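Local coordinates for protein inner kinetochore subunit cnp3 (Schizosaccharomyces pombe, PDB 6O2D) that builds part of the inner kinetochore on centromeric DNA, serving chromosome segregation in mitosis and meiosis; this fragment is its C-terminal cupin domain, which forms a dimer, at residues Val21-Glu26 with Ala31-Val36; Ser58-Lys61 with Ala67-Val70. One frame throughout, in Å; residues are numbered along the deposited sequence.

Two successive beta hairpins, one peripheral and one near the centre of the chain, show how distinct elements of a cupin domain can meet. Contact 1 (21-26 with 31-36) lies about 23 Å from the centre of the chain, in a separate two-stranded sheet, 16-22 with 32-40; contact 2 (58-61 with 67-70) lies about 6 Å from it, in the five-stranded sheet. Their centres are about 18 Å apart, yet they meet: Arg35 NH2 comes within 3.0 Å of Lys61 O, and Phe60 CE1 packs 3.8 Å from Val36 O. The second subunit touches both, through hydrogen bonds, a cation-pi contact and packing at contact 1 and apolar packing at contact 2.

Contact 1. Residues Val21-Glu26 with Ala31-Val36; sequences VLSWNE and ASEERV
The side chain of Val21 overlaps the stem of Glu33, with Val21 CG2 lying 3.9 Å from Glu33 CG where the two chains cross obliquely on one face of the hairpin. A buried branched side chain thus rests on the aliphatic part of an acid whose carboxylate travels on to a different partner. The first torsion of Glu33 (chi1 59°) sets CG between the backbone N and the carbonyl carbon, and the chain then runs extended, bringing OE2 over to Ser23. There the hydroxyl OG of Ser23 gives a 2.9 Å hydrogen bond to Glu33 OE2, entering by the anti lone pair, on the side facing away from the other carboxylate oxygen.

Beneath these side chains, Val21 and Glu33 form an antiparallel hydrogen-bonded pair: Val21 N reaches Glu33 O at 2.7 Å, and Glu33 N returns to Val21 O at 2.9 Å. Past the non-hydrogen-bonded pair Leu22-Ser32, where the strand of the first segment ends, Ser23 N still binds Ala31 O at 3.0 Å, but the donor is tilted 33° from the carbonyl plane. Leu22 CD2 comes down beside the same carbonyl oxygen, 3.8 Å from Ala31 O.

Outside the two segments, Arg35 forms a salt bridge with Glu62, and Ser32 OG is hydrogen-bonded to Glu20 OE2. Leu22 N pairs with Asn121 OD1 of the second subunit, whose Arg149 makes a cation-pi contact with Trp24.

Ser23 is therefore gripped twice, its amide by Ala31 and its hydroxyl by Glu33, which extends the pairing into the turn. Because OE2 accepts a hydrogen bond from the hydroxyl, the contact is consistent with an ionised Glu33 carboxylate.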
ATOM      1  N   VAL B  21      -4.886  19.817  -1.978  1.00 52.55           N
ATOM      2  CA  VAL B  21      -3.507  19.385  -1.821  1.00 44.09           C
ATOM      3  C   VAL B  21      -2.665  20.144  -2.827  1.00 44.57           C
ATOM      4  O   VAL B  21      -3.149  20.559  -3.885  1.00 48.22           O
ATOM      5  CB  VAL B  21      -3.323  17.858  -2.018  1.00 48.96           C
ATOM      6  CG1 VAL B  21      -4.039  17.074  -0.928  1.00 45.70           C
ATOM      7  CG2 VAL B  21      -3.797  17.422  -3.405  1.00 49.55           C
ATOM      8  N   LEU B  22      -1.389  20.309  -2.496  1.00 50.85           N
ATOM      9  CA  LEU B  22      -0.462  20.875  -3.457  1.00 50.61           C
ATOM     10  C   LEU B  22      -0.215  19.860  -4.560  1.00 59.42           C
ATOM     11  O   LEU B  22      -0.349  18.650  -4.360  1.00 54.76           O
ATOM     12  CB  LEU B  22       0.866  21.223  -2.782  1.00 44.69           C
ATOM     13  CG  LEU B  22       0.834  22.327  -1.733  1.00 50.58           C
ATOM     14  CD1 LEU B  22       2.192  22.496  -1.094  1.00 44.45           C
ATOM     15  CD2 LEU B  22       0.404  23.611  -2.396  1.00 54.33           C
ATOM     16  N   SER B  23       0.147  20.365  -5.735  1.00 65.70           N
ATOM     17  CA  SER B  23       0.091  19.570  -6.952  1.00 65.93           C
ATOM     18  C   SER B  23       1.424  18.933  -7.323  1.00 62.76           C
ATOM     19  O   SER B  23       1.459  18.108  -8.243  1.00 60.69           O
ATOM     20  CB  SER B  23      -0.405  20.430  -8.121  1.00 55.37           C
ATOM     21  OG  SER B  23      -1.812  20.338  -8.230  1.00 54.37           O
ATOM     22  N   TRP B  24       2.506  19.291  -6.631  1.00 51.34           N
ATOM     23  CA  TRP B  24       3.854  18.878  -7.010  1.00 61.56           C
ATOM     24  C   TRP B  24       4.134  19.228  -8.470  1.00 67.55           C
ATOM     25  O   TRP B  24       4.752  18.460  -9.211  1.00 69.12           O
ATOM     26  CB  TRP B  24       4.081  17.387  -6.750  1.00 61.10           C
ATOM     27  CG  TRP B  24       5.528  17.027  -6.531  1.00 63.81           C
ATOM     28  CD1 TRP B  24       6.392  17.603  -5.642  1.00 57.64           C
ATOM     29  CD2 TRP B  24       6.269  16.002  -7.204  1.00 59.34           C
ATOM     30  NE1 TRP B  24       7.621  16.999  -5.722  1.00 56.52           N
ATOM     31  CE2 TRP B  24       7.574  16.017  -6.676  1.00 64.49           C
ATOM     32  CE3 TRP B  24       5.955  15.076  -8.203  1.00 56.22           C
ATOM     33  CZ2 TRP B  24       8.569  15.145  -7.119  1.00 63.33           C
ATOM     34  CZ3 TRP B  24       6.940  14.212  -8.639  1.00 50.07           C
ATOM     35  CH2 TRP B  24       8.232  14.252  -8.098  1.00 49.54           C
ATOM     36  N   ASN B  25       3.637  20.391  -8.893  1.00 63.85           N
ATOM     37  CA  ASN B  25       3.871  20.882 -10.243  1.00 59.89           C
ATOM     38  C   ASN B  25       5.244  21.534 -10.274  1.00 77.98           C
ATOM     39  O   ASN B  25       5.492  22.490  -9.530  1.00 93.86           O
ATOM     40  CB  ASN B  25       2.786  21.874 -10.654  1.00 69.95           C
ATOM     41  CG  ASN B  25       2.833  22.214 -12.132  1.00 78.06           C
ATOM     42  OD1 ASN B  25       3.510  23.160 -12.542  1.00 83.88           O
ATOM     43  ND2 ASN B  25       2.109  21.446 -12.941  1.00 71.29           N
ATOM     44  N   GLU B  26       6.139  21.013 -11.116  1.00 81.87           N
ATOM     45  CA  GLU B  26       7.514  21.505 -11.123  1.00 86.43           C
ATOM     46  C   GLU B  26       7.563  22.974 -11.512  1.00 83.92           C
ATOM     47  O   GLU B  26       8.279  23.772 -10.894  1.00 79.91           O
ATOM     48  CB  GLU B  26       8.371  20.665 -12.071  1.00 86.59           C
ATOM     49  CG  GLU B  26       9.850  21.008 -12.008  1.00 90.85           C
ATOM     50  CD  GLU B  26      10.640  20.407 -13.148  1.00 97.48           C
ATOM     51  OE1 GLU B  26      11.670  19.754 -12.877  1.00 99.66           O
ATOM     52  OE2 GLU B  26      10.230  20.591 -14.315  1.00101.12           O
ATOM     53  N   ALA B  31       0.862  25.586  -7.065  1.00 66.76           N
ATOM     54  CA  ALA B  31      -0.429  25.193  -7.609  1.00 60.21           C
ATOM     55  C   ALA B  31      -1.056  24.109  -6.741  1.00 56.29           C
ATOM     56  O   ALA B  31      -0.365  23.345  -6.064  1.00 57.72           O
ATOM     57  CB  ALA B  31      -0.284  24.710  -9.052  1.00 52.07           C
ATOM     58  N   SER B  32      -2.386  24.048  -6.764  1.00 57.03           N
ATOM     59  CA  SER B  32      -3.126  23.209  -5.835  1.00 53.96           C
ATOM     60  C   SER B  32      -4.338  22.620  -6.538  1.00 47.37           C
ATOM     61  O   SER B  32      -4.741  23.072  -7.613  1.00 61.34           O
ATOM     62  CB  SER B  32      -3.548  23.996  -4.588  1.00 62.43           C
ATOM     63  OG  SER B  32      -4.611  24.889  -4.881  1.00 93.48           O
ATOM     64  N   GLU B  33      -4.883  21.562  -5.943  1.00 45.88           N
ATOM     65  CA  GLU B  33      -6.078  20.927  -6.477  1.00 53.25           C
ATOM     66  C   GLU B  33      -6.887  20.325  -5.340  1.00 57.94           C
ATOM     67  O   GLU B  33      -6.385  20.122  -4.232  1.00 54.11           O
ATOM     68  CB  GLU B  33      -5.720  19.846  -7.500  1.00 57.43           C
ATOM     69  CG  GLU B  33      -4.835  18.755  -6.903  1.00 67.21           C
ATOM     70  CD  GLU B  33      -4.412  17.730  -7.925  1.00 76.32           C
ATOM     71  OE1 GLU B  33      -4.978  16.613  -7.920  1.00 89.69           O
ATOM     72  OE2 GLU B  33      -3.513  18.046  -8.731  1.00 77.34           O
ATOM     73  N   GLU B  34      -8.140  20.017  -5.639  1.00 62.81           N
ATOM     74  CA  GLU B  34      -8.959  19.182  -4.774  1.00 68.39           C
ATOM     75  C   GLU B  34      -8.826  17.743  -5.246  1.00 57.60           C
ATOM     76  O   GLU B  34      -8.984  17.464  -6.435  1.00 59.82           O
ATOM     77  CB  GLU B  34     -10.418  19.643  -4.790  1.00 61.14           C
ATOM     78  CG  GLU B  34     -10.692  20.840  -3.903  1.00 79.68           C
ATOM     79  CD  GLU B  34     -11.896  21.632  -4.363  1.00102.55           C
ATOM     80  OE1 GLU B  34     -11.728  22.792  -4.807  1.00110.92           O
ATOM     81  OE2 GLU B  34     -13.015  21.087  -4.289  1.00111.15           O
ATOM     82  N   ARG B  35      -8.534  16.839  -4.318  1.00 52.09           N
ATOM     83  CA  ARG B  35      -8.442  15.424  -4.629  1.00 52.18           C
ATOM     84  C   ARG B  35      -8.933  14.608  -3.441  1.00 54.94           C
ATOM     85  O   ARG B  35      -8.738  14.989  -2.283  1.00 56.58           O
ATOM     86  CB  ARG B  35      -6.986  15.067  -4.989  1.00 65.07           C
ATOM     87  CG  ARG B  35      -6.649  13.592  -5.106  1.00 70.27           C
ATOM     88  CD  ARG B  35      -5.168  13.407  -5.430  1.00 60.63           C
ATOM     89  NE  ARG B  35      -4.843  12.005  -5.674  1.00 69.96           N
ATOM     90  CZ  ARG B  35      -3.643  11.557  -6.041  1.00 64.41           C
ATOM     91  NH1 ARG B  35      -2.629  12.402  -6.215  1.00 53.25           N
ATOM     92  NH2 ARG B  35      -3.458  10.256  -6.240  1.00 58.45           N
ATOM     93  N   VAL B  36      -9.581  13.485  -3.742  1.00 50.25           N
ATOM     94  CA  VAL B  36     -10.092  12.590  -2.705  1.00 53.37           C
ATOM     95  C   VAL B  36      -8.910  11.830  -2.104  1.00 55.33           C
ATOM     96  O   VAL B  36      -8.298  10.993  -2.773  1.00 62.85           O
ATOM     97  CB  VAL B  36     -11.151  11.637  -3.264  1.00 46.57           C
ATOM     98  CG1 VAL B  36     -11.806  10.852  -2.148  1.00 48.88           C
ATOM     99  CG2 VAL B  36     -12.196  12.431  -4.017  1.00 52.91           C
TER

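Contact 2. Residues Ser58-Lys61 with Ala67-Val70; sequences SLFK and AAGV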
ATOM      1  N   SER B  58     -10.951   0.713  -7.472  1.00 51.10           N
ATOM      2  CA  SER B  58      -9.712   1.469  -7.400  1.00 60.88           C
ATOM      3  C   SER B  58     -10.015   2.809  -6.736  1.00 59.72           C
ATOM      4  O   SER B  58     -10.902   3.542  -7.182  1.00 56.45           O
ATOM      5  CB  SER B  58      -9.103   1.636  -8.793  1.00 62.47           C
ATOM      6  OG  SER B  58      -9.632   2.758  -9.471  1.00 73.88           O
ATOM      7  N   LEU B  59      -9.307   3.108  -5.649  1.00 61.92           N
ATOM      8  CA  LEU B  59      -9.565   4.284  -4.823  1.00 49.19           C
ATOM      9  C   LEU B  59      -8.589   5.423  -5.081  1.00 52.97           C
ATOM     10  O   LEU B  59      -9.010   6.563  -5.290  1.00 59.71           O
ATOM     11  CB  LEU B  59      -9.509   3.888  -3.349  1.00 39.62           C
ATOM     12  CG  LEU B  59     -10.628   2.933  -2.949  1.00 66.45           C
ATOM     13  CD1 LEU B  59     -10.372   2.430  -1.564  1.00 72.86           C
ATOM     14  CD2 LEU B  59     -11.989   3.621  -3.027  1.00 59.24           C
ATOM     15  N   PHE B  60      -7.289   5.136  -5.032  1.00 62.62           N
ATOM     16  CA  PHE B  60      -6.237   6.122  -5.228  1.00 50.97           C
ATOM     17  C   PHE B  60      -5.479   5.756  -6.490  1.00 63.31           C
ATOM     18  O   PHE B  60      -5.011   4.621  -6.628  1.00 63.90           O
ATOM     19  CB  PHE B  60      -5.280   6.149  -4.038  1.00 46.53           C
ATOM     20  CG  PHE B  60      -5.959   6.327  -2.716  1.00 56.51           C
ATOM     21  CD1 PHE B  60      -6.733   7.454  -2.467  1.00 48.60           C
ATOM     22  CD2 PHE B  60      -5.813   5.378  -1.716  1.00 59.18           C
ATOM     23  CE1 PHE B  60      -7.352   7.632  -1.247  1.00 43.19           C
ATOM     24  CE2 PHE B  60      -6.431   5.549  -0.488  1.00 68.14           C
ATOM     25  CZ  PHE B  60      -7.208   6.678  -0.256  1.00 58.22           C
ATOM     26  N   LYS B  61      -5.337   6.715  -7.397  1.00 73.20           N
ATOM     27  CA  LYS B  61      -4.621   6.493  -8.644  1.00 64.73           C
ATOM     28  C   LYS B  61      -3.505   7.514  -8.771  1.00 52.62           C
ATOM     29  O   LYS B  61      -3.765   8.723  -8.795  1.00 54.96           O
ATOM     30  CB  LYS B  61      -5.567   6.600  -9.838  1.00 68.11           C
ATOM     31  CG  LYS B  61      -6.635   5.525  -9.884  1.00 72.51           C
ATOM     32  CD  LYS B  61      -7.451   5.618 -11.165  1.00 78.73           C
ATOM     33  CE  LYS B  61      -8.595   6.609 -11.037  1.00 75.69           C
ATOM     34  NZ  LYS B  61      -9.396   6.668 -12.294  1.00 82.92           N
ATOM     35  N   ALA B  67      -1.048   2.643  -7.782  1.00 46.01           N
ATOM     36  CA  ALA B  67      -2.502   2.595  -7.660  1.00 55.51           C
ATOM     37  C   ALA B  67      -2.857   1.763  -6.435  1.00 50.87           C
ATOM     38  O   ALA B  67      -2.090   0.887  -6.028  1.00 52.99           O
ATOM     39  CB  ALA B  67      -3.167   2.017  -8.915  1.00 39.66           C
ATOM     40  N   ALA B  68      -4.016   2.050  -5.836  1.00 54.60           N
ATOM     41  CA  ALA B  68      -4.463   1.302  -4.663  1.00 58.89           C
ATOM     42  C   ALA B  68      -5.985   1.226  -4.614  1.00 56.63           C
ATOM     43  O   ALA B  68      -6.689   2.115  -5.110  1.00 52.49           O
ATOM     44  CB  ALA B  68      -3.918   1.916  -3.370  1.00 36.65           C
ATOM     45  N   GLY B  69      -6.485   0.168  -3.984  1.00 49.11           N
ATOM     46  CA  GLY B  69      -7.915  -0.029  -3.911  1.00 55.48           C
ATOM     47  C   GLY B  69      -8.303  -1.088  -2.902  1.00 60.01           C
ATOM     48  O   GLY B  69      -7.506  -1.480  -2.046  1.00 52.80           O
ATOM     49  N   VAL B  70      -9.550  -1.548  -3.023  1.00 43.35           N
ATOM     50  CA  VAL B  70     -10.106  -2.553  -2.128  1.00 49.84           C
ATOM     51  C   VAL B  70     -10.735  -3.663  -2.957  1.00 52.74           C
ATOM     52  O   VAL B  70     -11.382  -3.406  -3.979  1.00 55.75           O
ATOM     53  CB  VAL B  70     -11.137  -1.940  -1.146  1.00 53.72           C
ATOM     54  CG1 VAL B  70     -12.171  -1.098  -1.884  1.00 45.60           C
ATOM     55  CG2 VAL B  70     -11.822  -3.023  -0.304  1.00 47.14           C
TER
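A classic beta bulge marks this hairpin of strands 55-62 and 66-73, at one end, within this chain, of the five-stranded cupin sheet. Leu59 and Phe60 both stand opposite Ala68, and its carbonyl oxygen takes two amide hydrogens: Leu59 N approaches Ala68 O at 2.9 Å in the carbonyl plane, Phe60 N approaches Ala68 O at 3.1 Å with the donor tilted 30° from that plane. The extra residue is accommodated at Leu59, whose backbone torsions (phi -102°, psi -52°) are close to helical values, as expected for the first position of such a bulge. Regular pairing resumes at once, since Ala68 N donates to Phe60 O at 2.9 Å. Ala67 CA, 3.4 Å from the same Phe60 O, adds a CA-H...O contact.

Beside the bulge, the Leu59 side chain passes Gly69 CA, and its CD1 meets Val70 CG1 at 4.0 Å, so that these two apolar groups join across the strands. Phe60 shares a face with Ala68; the methyl CB of Ala68 sits at the ring edge, near its plane, 4.3 Å from Phe60 CD2. One face of the ring is covered by its own neighbour, with Leu59 CB 4.3 Å above the ring plane and over its centre. Gly69, paired with Ser58, contributes backbone alone.

Leu41 packs on both Leu59 and Val70, while Ala68 touches Tyr136 and Thr138 of strand 133-140. From the second subunit, Val114 packs on Leu59 and Ile116 on Phe60, which places the bulged strand at the dimer interface.

One carbonyl shared by two consecutive amides is the signature of the classic bulge, here in one of the two strands that are outermost, within this chain, in a cupin beta-barrel sheet.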